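HcgC (Methanococcus maripaludis S2, PDB 5O4J) probably methylates a carbon of the pyridinol precursor of the [Fe]-hydrogenase cofactor, using S-adenosylmethionine as methyl donor. Local coordinates at residues D135-H140 with D148-R153; G161-Y166 with S255-F260; V109-G114 with L131-P136. One frame throughout, in Å; residues are numbered along the deposited sequence.

Interaction 1 of 3, residues D135-H140 with D148-R153; sequences DPKGNH and DNTDKR. With SO4 (sulfate ion), chain F.
Beside the pocket of the bound ligand PJL, to which Pro136 belongs, Lys137 joins Asp135 and Asp148 in a salt-bridge network that ties the loop leaving strand 130-134 to the loop after helix 142-147. The lysine chain crosses Asp148 at about a right angle, Lys137 CG 3.8 Å from Asp148 CG, and then bends at chi3 and chi4 (-58° and -60°), which turns the ammonium back to the aspartates. Lys137 NZ lies 2.8 Å from Asp148 OD2, above that carboxylate plane rather than in it, and 2.8 Å from Asp135 OD1. The backbone N of Lys137 also reaches Asp135 OD1, from the opposite face of its plane, and closes an Asx turn. A water accepts from NZ and donates to Asp151 OD2.

On the other side, Asp148 OD1 takes a 2.7 Å hydrogen bond from Thr150 OG1 on its syn lone pair. Asp148 OD1 rests 3.4 Å from Pro136 CD, and Thr150 OG1 is 3.3 Å from the same Pro136 carbon, so both residues border it. The two carboxylates come close, Asp135 OD1 to Asp148 OD1 4.0 Å, like charges whose repulsion the shared lysine would be expected to offset; Asp135 OD2 has a second cation in Lys164. Pro136 also touches Ile115 and bound PJL. A loop leaving the C-terminal end of a parallel strand, as 135-140 does, commonly lines the active site in Rossmann-like methyltransferases.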
loop_
_atom_site.group_PDB
_atom_site.type_symbol
_atom_site.label_atom_id
_atom_site.label_comp_id
_atom_site.label_asym_id
_atom_site.label_seq_id
_atom_site.Cartn_x
_atom_site.Cartn_y
_atom_site.Cartn_z
ATOM N N ASP A 135 -17.131 4.760 21.047
ATOM C CA ASP A 135 -15.732 5.179 21.003
ATOM C C ASP A 135 -15.387 5.566 19.566
ATOM O O ASP A 135 -15.382 4.699 18.677
ATOM C CB ASP A 135 -14.842 4.044 21.511
ATOM C CG ASP A 135 -13.360 4.368 21.460
ATOM O OD1 ASP A 135 -12.979 5.504 21.109
ATOM O OD2 ASP A 135 -12.563 3.454 21.785
ATOM N N PRO A 136 -15.111 6.849 19.292
ATOM C CA PRO A 136 -14.792 7.256 17.914
ATOM C C PRO A 136 -13.394 6.861 17.472
ATOM O O PRO A 136 -13.105 6.900 16.269
ATOM C CB PRO A 136 -14.932 8.782 17.960
ATOM C CG PRO A 136 -14.523 9.127 19.339
ATOM C CD PRO A 136 -15.045 7.998 20.216
ATOM N N LYS A 137 -12.512 6.506 18.400
ATOM C CA LYS A 137 -11.159 6.128 18.029
ATOM C C LYS A 137 -11.178 4.855 17.202
ATOM O O LYS A 137 -11.847 3.882 17.560
ATOM C CB LYS A 137 -10.308 5.914 19.270
ATOM C CG LYS A 137 -10.136 7.160 20.118
ATOM C CD LYS A 137 -9.113 6.933 21.235
ATOM C CE LYS A 137 -9.487 5.767 22.148
ATOM N NZ LYS A 137 -10.799 5.957 22.817
ATOM N N GLY A 138 -10.431 4.868 16.110
ATOM C CA GLY A 138 -10.171 3.679 15.328
ATOM C C GLY A 138 -8.819 3.118 15.711
ATOM O O GLY A 138 -8.550 2.904 16.900
ATOM N N ASN A 139 -7.947 2.917 14.731
ATOM C CA ASN A 139 -6.581 2.494 14.994
ATOM C C ASN A 139 -5.753 3.717 15.402
ATOM O O ASN A 139 -6.282 4.819 15.559
ATOM C CB ASN A 139 -6.042 1.747 13.776
ATOM C CG ASN A 139 -6.973 0.609 13.337
ATOM O OD1 ASN A 139 -7.371 0.532 12.175
ATOM N ND2 ASN A 139 -7.336 -0.272 14.283
ATOM N N HIS A 140 -4.453 3.538 15.643
ATOM C CA HIS A 140 -3.757 4.513 16.473
ATOM C C HIS A 140 -3.402 5.795 15.729
ATOM O O HIS A 140 -2.766 5.774 14.670
ATOM C CB HIS A 140 -2.486 3.946 17.099
ATOM C CG HIS A 140 -1.946 4.831 18.180
ATOM N ND1 HIS A 140 -2.701 5.190 19.274
ATOM C CD2 HIS A 140 -0.765 5.478 18.307
ATOM C CE1 HIS A 140 -1.996 5.995 20.048
ATOM N NE2 HIS A 140 -0.816 6.184 19.484
ATOM N N ASP A 148 -9.963 12.743 22.204
ATOM C CA ASP A 148 -11.005 11.831 22.646
ATOM C C ASP A 148 -11.166 11.885 24.160
ATOM O O ASP A 148 -10.181 11.988 24.898
ATOM C CB ASP A 148 -10.655 10.409 22.224
ATOM C CG ASP A 148 -11.612 9.387 22.780
ATOM O OD1 ASP A 148 -12.776 9.350 22.335
ATOM O OD2 ASP A 148 -11.198 8.629 23.674
ATOM N N ASN A 149 -12.414 11.808 24.629
ATOM C CA ASN A 149 -12.679 11.726 26.069
ATOM C C ASN A 149 -13.780 10.715 26.358
ATOM O O ASN A 149 -14.582 10.888 27.283
ATOM C CB ASN A 149 -13.047 13.093 26.642
ATOM C CG ASN A 149 -14.377 13.598 26.128
ATOM O OD1 ASN A 149 -14.887 13.107 25.128
ATOM N ND2 ASN A 149 -14.948 14.591 26.821
ATOM N N THR A 150 -13.810 9.630 25.582
ATOM C CA THR A 150 -14.822 8.592 25.745
ATOM C C THR A 150 -14.922 8.106 27.185
ATOM O O THR A 150 -16.023 7.939 27.719
ATOM C CB THR A 150 -14.497 7.416 24.813
ATOM O OG1 THR A 150 -14.669 7.823 23.453
ATOM C CG2 THR A 150 -15.389 6.195 25.093
ATOM N N ASP A 151 -13.780 7.824 27.811
ATOM C CA ASP A 151 -13.791 7.259 29.156
ATOM C C ASP A 151 -14.446 8.200 30.155
ATOM O O ASP A 151 -15.098 7.743 31.103
ATOM C CB ASP A 151 -12.365 6.935 29.596
ATOM C CG ASP A 151 -11.741 5.818 28.780
ATOM O OD1 ASP A 151 -12.212 4.668 28.875
ATOM O OD2 ASP A 151 -10.778 6.096 28.032
ATOM N N LYS A 152 -14.283 9.508 29.967
ATOM C CA LYS A 152 -14.888 10.472 30.876
ATOM C C LYS A 152 -16.400 10.545 30.725
ATOM O O LYS A 152 -17.079 11.051 31.626
ATOM C CB LYS A 152 -14.268 11.854 30.667
ATOM C CG LYS A 152 -12.836 11.945 31.165
ATOM C CD LYS A 152 -12.267 13.344 31.051
ATOM C CE LYS A 152 -10.883 13.414 31.683
ATOM N NZ LYS A 152 -10.289 14.776 31.613
ATOM N N ARG A 153 -16.945 10.071 29.604
ATOM C CA ARG A 153 -18.385 10.051 29.404
ATOM C C ARG A 153 -19.061 8.851 30.056
ATOM O O ARG A 153 -20.293 8.818 30.129
ATOM C CB ARG A 153 -18.687 10.060 27.900
ATOM C CG ARG A 153 -18.153 11.302 27.207
ATOM C CD ARG A 153 -18.560 11.350 25.745
ATOM N NE ARG A 153 -17.683 12.219 24.964
ATOM C CZ ARG A 153 -17.905 12.567 23.700
ATOM N NH1 ARG A 153 -18.990 12.130 23.064
ATOM N NH2 ARG A 153 -17.044 13.360 23.074
HETATM S S SO4 F . -6.545 -0.354 18.230
HETATM O O1 SO4 F . -8.016 -0.324 18.373
HETATM O O2 SO4 F . -5.960 0.851 18.867
HETATM O O3 SO4 F . -6.215 -0.364 16.790
HETATM O O4 SO4 F . -6.009 -1.573 18.874
HETATM O O HOH W 1 -11.532 4.645 25.217
#

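Interaction 2 of 3, residues G161-Y166 with S255-F260; sequences GVLKTY and SFVKEF. With SO4 (sulfate ion), chain P.
Ser255 meets Thr165 across the two antiparallel strands, Ser255 OG donating to Thr165 OG1 over 2.8 Å; with OG anti to the backbone N (chi1 -169°), Ser255 OG also lies 3.4 Å from Leu163 CD1. Phe256 pairs with Lys164 through two backbone hydrogen bonds, one each way, the N-H of Lys164 meeting Phe256 O almost straight at 174°. The phenyl ring is on the face of Lys164; Phe256 CZ comes to the edge of the tyrosine ring, 3.8 Å from Tyr166 CE2, while Lys164 CD passes near Phe256 CE2. On the other face Val257 sets CG2 3.8 Å from Leu163 CD1 and CG1 3.6 Å from Gly161 CA. Lys258 pairs with Val162 through two more backbone bonds, and its extended side chain carries Lys258 NZ to sulfate O1 at 2.8 Å. Lys164 NZ, salt-bridged to Asp135 OD2, also donates to sulfate O4 at 3.3 Å; Lys164 and Lys258 of the second subunit also bond to this ion, probably from the crystallisation liquor. Glu259 is then the non-hydrogen-bonded partner of Gly161. Strand 253-259 thus forms the antiparallel margin of the mixed sheet within this chain, beside strand 159-167, with helix 18-37 packed against the face of Leu163, Thr165, Ser255 and Val257.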
loop_
_atom_site.group_PDB
_atom_site.type_symbol
_atom_site.label_atom_id
_atom_site.label_comp_id
_atom_site.label_asym_id
_atom_site.label_seq_id
_atom_site.Cartn_x
_atom_site.Cartn_y
_atom_site.Cartn_z
ATOM N N GLY A 161 -21.230 0.290 28.560
ATOM C CA GLY A 161 -20.593 -0.332 27.415
ATOM C C GLY A 161 -20.018 0.709 26.479
ATOM O O GLY A 161 -20.506 1.836 26.394
ATOM N N VAL A 162 -18.967 0.309 25.766
ATOM C CA VAL A 162 -18.302 1.161 24.785
ATOM C C VAL A 162 -18.426 0.486 23.429
ATOM O O VAL A 162 -17.938 -0.634 23.244
ATOM C CB VAL A 162 -16.828 1.407 25.146
ATOM C CG1 VAL A 162 -16.149 2.255 24.078
ATOM C CG2 VAL A 162 -16.718 2.080 26.496
ATOM N N LEU A 163 -19.063 1.170 22.476
ATOM C CA LEU A 163 -19.265 0.622 21.141
ATOM C C LEU A 163 -18.032 0.894 20.291
ATOM O O LEU A 163 -17.681 2.054 20.051
ATOM C CB LEU A 163 -20.510 1.238 20.505
ATOM C CG LEU A 163 -20.760 0.882 19.042
ATOM C CD1 LEU A 163 -21.055 -0.594 18.864
ATOM C CD2 LEU A 163 -21.887 1.743 18.507
ATOM N N LYS A 164 -17.375 -0.168 19.847
ATOM C CA LYS A 164 -16.157 -0.064 19.061
ATOM C C LYS A 164 -16.392 -0.658 17.679
ATOM O O LYS A 164 -17.113 -1.650 17.533
ATOM C CB LYS A 164 -14.992 -0.781 19.753
ATOM C CG LYS A 164 -14.698 -0.276 21.174
ATOM C CD LYS A 164 -13.614 -1.128 21.841
ATOM C CE LYS A 164 -13.228 -0.586 23.219
ATOM N NZ LYS A 164 -12.605 0.775 23.182
ATOM N N THR A 165 -15.776 -0.057 16.666
ATOM C CA THR A 165 -15.918 -0.549 15.303
ATOM C C THR A 165 -14.591 -0.386 14.583
ATOM O O THR A 165 -14.070 0.730 14.473
ATOM C CB THR A 165 -17.039 0.182 14.553
ATOM O OG1 THR A 165 -18.248 0.172 15.328
ATOM C CG2 THR A 165 -17.309 -0.505 13.230
ATOM N N TYR A 166 -14.066 -1.501 14.073
ATOM C CA TYR A 166 -12.794 -1.527 13.370
ATOM C C TYR A 166 -12.942 -2.328 12.086
ATOM O O TYR A 166 -13.924 -3.050 11.875
ATOM C CB TYR A 166 -11.682 -2.160 14.211
ATOM C CG TYR A 166 -11.571 -1.615 15.609
ATOM C CD1 TYR A 166 -11.149 -0.316 15.839
ATOM C CD2 TYR A 166 -11.872 -2.414 16.709
ATOM C CE1 TYR A 166 -11.043 0.179 17.131
ATOM C CE2 TYR A 166 -11.764 -1.927 17.998
ATOM C CZ TYR A 166 -11.354 -0.642 18.206
ATOM O OH TYR A 166 -11.249 -0.175 19.502
ATOM N N SER A 255 -18.039 -4.652 14.494
ATOM C CA SER A 255 -18.553 -3.757 15.526
ATOM C C SER A 255 -18.962 -4.557 16.753
ATOM O O SER A 255 -19.565 -5.629 16.635
ATOM C CB SER A 255 -19.757 -2.959 15.024
ATOM O OG SER A 255 -20.072 -1.928 15.938
ATOM N N PHE A 256 -18.622 -4.051 17.933
ATOM C CA PHE A 256 -18.965 -4.767 19.158
ATOM C C PHE A 256 -18.962 -3.792 20.320
ATOM O O PHE A 256 -18.256 -2.780 20.296
ATOM C CB PHE A 256 -18.002 -5.930 19.425
ATOM C CG PHE A 256 -16.548 -5.546 19.373
ATOM C CD1 PHE A 256 -15.865 -5.541 18.158
ATOM C CD2 PHE A 256 -15.865 -5.202 20.528
ATOM C CE1 PHE A 256 -14.521 -5.189 18.106
ATOM C CE2 PHE A 256 -14.530 -4.845 20.482
ATOM C CZ PHE A 256 -13.857 -4.849 19.270
ATOM N N VAL A 257 -19.768 -4.095 21.332
ATOM C CA VAL A 257 -19.775 -3.319 22.560
ATOM C C VAL A 257 -18.933 -4.056 23.587
ATOM O O VAL A 257 -19.194 -5.224 23.909
ATOM C CB VAL A 257 -21.195 -3.073 23.088
ATOM C CG1 VAL A 257 -21.112 -2.161 24.328
ATOM C CG2 VAL A 257 -22.071 -2.443 22.016
ATOM N N LYS A 258 -17.919 -3.375 24.094
ATOM C CA LYS A 258 -17.102 -3.902 25.175
ATOM C C LYS A 258 -17.675 -3.402 26.493
ATOM O O LYS A 258 -17.793 -2.192 26.711
ATOM C CB LYS A 258 -15.645 -3.479 25.028
ATOM C CG LYS A 258 -14.749 -4.076 26.104
ATOM C CD LYS A 258 -13.342 -3.547 26.038
ATOM C CE LYS A 258 -12.550 -4.052 27.235
ATOM N NZ LYS A 258 -11.184 -3.474 27.289
ATOM N N GLU A 259 -18.014 -4.325 27.379
ATOM C CA GLU A 259 -18.522 -3.912 28.673
ATOM C C GLU A 259 -17.424 -3.208 29.448
ATOM O O GLU A 259 -16.270 -3.646 29.471
ATOM C CB GLU A 259 -19.053 -5.103 29.464
ATOM C CG GLU A 259 -19.719 -4.668 30.767
ATOM C CD GLU A 259 -20.643 -5.721 31.349
ATOM O OE1 GLU A 259 -20.897 -5.672 32.569
ATOM O OE2 GLU A 259 -21.122 -6.589 30.587
ATOM N N PHE A 260 -17.788 -2.091 30.060
ATOM C CA PHE A 260 -16.901 -1.319 30.916
ATOM C C PHE A 260 -17.229 -1.734 32.344
ATOM O O PHE A 260 -18.293 -1.390 32.862
ATOM C CB PHE A 260 -17.130 0.176 30.693
ATOM C CG PHE A 260 -16.212 1.067 31.473
ATOM C CD1 PHE A 260 -14.932 1.335 31.018
ATOM C CD2 PHE A 260 -16.630 1.641 32.664
ATOM C CE1 PHE A 260 -14.088 2.164 31.735
ATOM C CE2 PHE A 260 -15.789 2.468 33.385
ATOM C CZ PHE A 260 -14.517 2.728 32.922
HETATM S S SO4 P . -9.875 -0.445 25.946
HETATM O O1 SO4 P . -11.245 -0.928 26.209
HETATM O O2 SO4 P . -9.250 -0.059 27.227
HETATM O O3 SO4 P . -9.094 -1.531 25.312
HETATM O O4 SO4 P . -9.925 0.732 25.050
#

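Interaction 3 of 3, residues V109-G114 with L131-P136; sequences VIDLTG and LIVEDP. With SAH (S-adenosyl-L-homocysteine), chain E; PJL ((3~{E})-3-[(~{E})-3-oxidanylprop-2-enoyl]iminopropanoic acid), chain H.
Asp111 OD1 is gripped twice by Thr113, Thr113 OG1 donating at 2.6 Å on the syn lone pair and Thr113 N at 2.9 Å from above the carboxylate plane, an Asx turn that bends the chain at the end of strand 108-111. The other oxygen, Asp111 OD2, lies 3.6 Å from Val133 CG1, pairs with Arg153, and accepts from a water that also donates to Glu134 O and accepts from Gly114 N. This water bridges the two segments just past the last beta bridge.

Up to that bridge the strands run parallel in register. Ile132 N bonds to Val109 O, Ile132 O takes Asp111 N, and Glu134 N meets Asp111 O at 2.8 Å and 174°. Ile110 and Ile132 lie side by side on one face, pointing the same way against helix 18-37; on the other, Leu131 CD1 crosses to Val109 CG1 at 3.8 Å.

Just past strand 109-111, Leu112 CD2 lies 3.5 Å from Glu134 OE1. The glutamate is extended, CG anti to the backbone N (chi1 -176°), which brings Glu134 OE1 to a weak 3.1 Å bond from SAH N, which also bonds weakly to Leu112 O, while OE2 pairs with Lys29. Thr113 O accepts from PJL O1, and that oxygen lies 3.1 Å from Gly114 CA. A carboxylate and a carbonyl at the amino end of SAH, with backbone atoms around PJL, are consistent with a site that holds donor and acceptor together for methyl transfer.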
loop_
_atom_site.group_PDB
_atom_site.type_symbol
_atom_site.label_atom_id
_atom_site.label_comp_id
_atom_site.label_asym_id
_atom_site.label_seq_id
_atom_site.Cartn_x
_atom_site.Cartn_y
_atom_site.Cartn_z
ATOM N N VAL A 109 -29.377 5.126 27.765
ATOM C CA VAL A 109 -28.740 6.282 27.144
ATOM C C VAL A 109 -27.643 5.764 26.225
ATOM O O VAL A 109 -26.840 4.916 26.625
ATOM C CB VAL A 109 -28.172 7.259 28.193
ATOM C CG1 VAL A 109 -27.420 8.411 27.530
ATOM C CG2 VAL A 109 -29.291 7.808 29.080
ATOM N N ILE A 110 -27.620 6.258 24.993
ATOM C CA ILE A 110 -26.588 5.902 24.031
ATOM C C ILE A 110 -26.025 7.204 23.489
ATOM O O ILE A 110 -26.769 8.009 22.915
ATOM C CB ILE A 110 -27.122 5.024 22.885
ATOM C CG1 ILE A 110 -27.766 3.756 23.467
ATOM C CG2 ILE A 110 -25.998 4.677 21.918
ATOM C CD1 ILE A 110 -28.343 2.811 22.432
ATOM N N ASP A 111 -24.721 7.404 23.659
ATOM C CA ASP A 111 -24.030 8.566 23.108
ATOM C C ASP A 111 -23.266 8.133 21.868
ATOM O O ASP A 111 -22.277 7.402 21.964
ATOM C CB ASP A 111 -23.066 9.189 24.109
ATOM C CG ASP A 111 -22.118 10.171 23.443
ATOM O OD1 ASP A 111 -22.560 10.886 22.514
ATOM O OD2 ASP A 111 -20.927 10.203 23.811
ATOM N N LEU A 112 -23.713 8.604 20.708
ATOM C CA LEU A 112 -23.077 8.317 19.433
ATOM C C LEU A 112 -22.344 9.525 18.865
ATOM O O LEU A 112 -21.957 9.505 17.687
ATOM C CB LEU A 112 -24.132 7.841 18.427
ATOM C CG LEU A 112 -24.960 6.633 18.865
ATOM C CD1 LEU A 112 -26.069 6.342 17.869
ATOM C CD2 LEU A 112 -24.070 5.418 19.023
ATOM N N THR A 113 -22.133 10.576 19.666
ATOM C CA THR A 113 -21.655 11.833 19.099
ATOM C C THR A 113 -20.158 11.814 18.822
ATOM O O THR A 113 -19.691 12.549 17.949
ATOM C CB THR A 113 -22.005 13.018 20.005
ATOM O OG1 THR A 113 -21.387 12.875 21.292
ATOM C CG2 THR A 113 -23.507 13.135 20.169
ATOM N N GLY A 114 -19.396 11.011 19.553
ATOM C CA GLY A 114 -17.976 10.892 19.267
ATOM C C GLY A 114 -17.237 12.201 19.466
ATOM O O GLY A 114 -17.498 12.956 20.405
ATOM N N LEU A 131 -25.854 2.511 29.987
ATOM C CA LEU A 131 -25.219 3.585 29.239
ATOM C C LEU A 131 -24.279 2.961 28.220
ATOM O O LEU A 131 -23.446 2.127 28.580
ATOM C CB LEU A 131 -24.438 4.515 30.170
ATOM C CG LEU A 131 -23.533 5.541 29.480
ATOM C CD1 LEU A 131 -24.372 6.552 28.730
ATOM C CD2 LEU A 131 -22.631 6.228 30.494
ATOM N N ILE A 132 -24.415 3.357 26.954
ATOM C CA ILE A 132 -23.484 2.977 25.895
ATOM C C ILE A 132 -22.914 4.250 25.299
ATOM O O ILE A 132 -23.673 5.147 24.926
ATOM C CB ILE A 132 -24.167 2.147 24.795
ATOM C CG1 ILE A 132 -24.736 0.859 25.384
ATOM C CG2 ILE A 132 -23.185 1.847 23.664
ATOM C CD1 ILE A 132 -25.637 0.108 24.443
ATOM N N VAL A 133 -21.587 4.324 25.202
ATOM C CA VAL A 133 -20.889 5.434 24.564
ATOM C C VAL A 133 -20.118 4.877 23.379
ATOM O O VAL A 133 -19.375 3.900 23.522
ATOM C CB VAL A 133 -19.936 6.155 25.537
ATOM C CG1 VAL A 133 -19.138 7.268 24.827
ATOM C CG2 VAL A 133 -20.702 6.725 26.711
ATOM N N GLU A 134 -20.303 5.475 22.203
ATOM C CA GLU A 134 -19.537 5.046 21.051
ATOM C C GLU A 134 -18.136 5.632 21.130
ATOM O O GLU A 134 -17.970 6.842 21.308
ATOM C CB GLU A 134 -20.210 5.453 19.739
ATOM C CG GLU A 134 -19.449 4.918 18.531
ATOM C CD GLU A 134 -20.181 5.098 17.225
ATOM O OE1 GLU A 134 -21.131 5.905 17.175
ATOM O OE2 GLU A 134 -19.792 4.421 16.254
ATOM N N ASP A 135 -17.131 4.760 21.047
ATOM C CA ASP A 135 -15.732 5.179 21.003
ATOM C C ASP A 135 -15.387 5.566 19.566
ATOM O O ASP A 135 -15.382 4.699 18.677
ATOM C CB ASP A 135 -14.842 4.044 21.511
ATOM C CG ASP A 135 -13.360 4.368 21.460
ATOM O OD1 ASP A 135 -12.979 5.504 21.109
ATOM O OD2 ASP A 135 -12.563 3.454 21.785
ATOM N N PRO A 136 -15.111 6.849 19.292
ATOM C CA PRO A 136 -14.792 7.256 17.914
ATOM C C PRO A 136 -13.394 6.861 17.472
ATOM O O PRO A 136 -13.105 6.900 16.269
ATOM C CB PRO A 136 -14.932 8.782 17.960
ATOM C CG PRO A 136 -14.523 9.127 19.339
ATOM C CD PRO A 136 -15.045 7.998 20.216
HETATM N N SAH E . -20.108 8.208 15.407
HETATM C CA SAH E . -21.143 8.592 14.401
HETATM C CB SAH E . -20.845 9.993 13.871
HETATM C CG SAH E . -21.270 11.071 14.866
HETATM S SD SAH E . -21.062 12.705 14.206
HETATM C C SAH E . -21.174 7.639 13.240
HETATM O O SAH E . -21.982 7.857 12.304
HETATM O OXT SAH E . -20.384 6.686 13.256
HETATM C "C5'" SAH E . -21.710 13.701 15.516
HETATM C "C4'" SAH E . -23.234 13.752 15.536
HETATM O "O4'" SAH E . -23.656 14.142 16.849
HETATM C "C3'" SAH E . -23.769 14.817 14.598
HETATM O "O3'" SAH E . -25.085 14.481 14.128
HETATM C "C2'" SAH E . -23.780 16.032 15.494
HETATM O "O2'" SAH E . -24.645 17.085 15.054
HETATM C "C1'" SAH E . -24.248 15.444 16.804
HETATM N N9 SAH E . -23.776 16.170 17.993
HETATM C C8 SAH E . -22.554 16.720 18.177
HETATM N N7 SAH E . -22.485 17.270 19.416
HETATM C C5 SAH E . -23.667 17.045 20.023
HETATM C C6 SAH E . -24.260 17.347 21.339
HETATM N N6 SAH E . -23.545 18.023 22.267
HETATM N N1 SAH E . -25.523 16.936 21.567
HETATM C C2 SAH E . -26.239 16.258 20.658
HETATM N N3 SAH E . -25.770 15.950 19.437
HETATM C C4 SAH E . -24.513 16.316 19.084
HETATM O O14 PJL H . -17.984 10.821 10.898
HETATM C C12 PJL H . -16.805 10.355 10.840
HETATM O O13 PJL H . -16.512 9.251 10.340
HETATM C C10 PJL H . -15.610 11.107 11.385
HETATM C C4 PJL H . -15.918 11.893 12.631
HETATM N N5 PJL H . -16.414 13.050 12.577
HETATM C C6 PJL H . -16.686 13.795 13.668
HETATM O O8 PJL H . -16.667 15.015 13.616
HETATM C C7 PJL H . -17.007 13.170 14.975
HETATM C C2 PJL H . -17.013 11.850 15.132
HETATM O O1 PJL H . -17.281 11.258 16.273
HETATM O O HOH W 2 -19.280 9.234 21.808
#

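Overall arrangement
Following the chain, interaction 3 comes first: strand 108-111 runs into its turn, and the chain returns through helix 120-123 to lie parallel as strand 130-134, a beta-alpha-beta unit. Its second segment ends at Asp135 and Pro136, where interaction 1 begins; that contact closes the shorter loop around helix 142-147. Interactions 3 and 1 overlap at these two residues, and interaction 2 follows both in series. Arg153 reaches back to Asp111 and Gly114, joining interactions 1 and 3. Interaction 2 opens on strand 159-167 and spans a far longer excursion to strand 253-259. Strand 159-167 bonds to strand 130-134 as well, and Lys164 pairs with Asp135, linking strand 159-167, the partner of the marginal strand, to the loop after strand 130-134. Interactions 1 and 2 also both touch the second subunit.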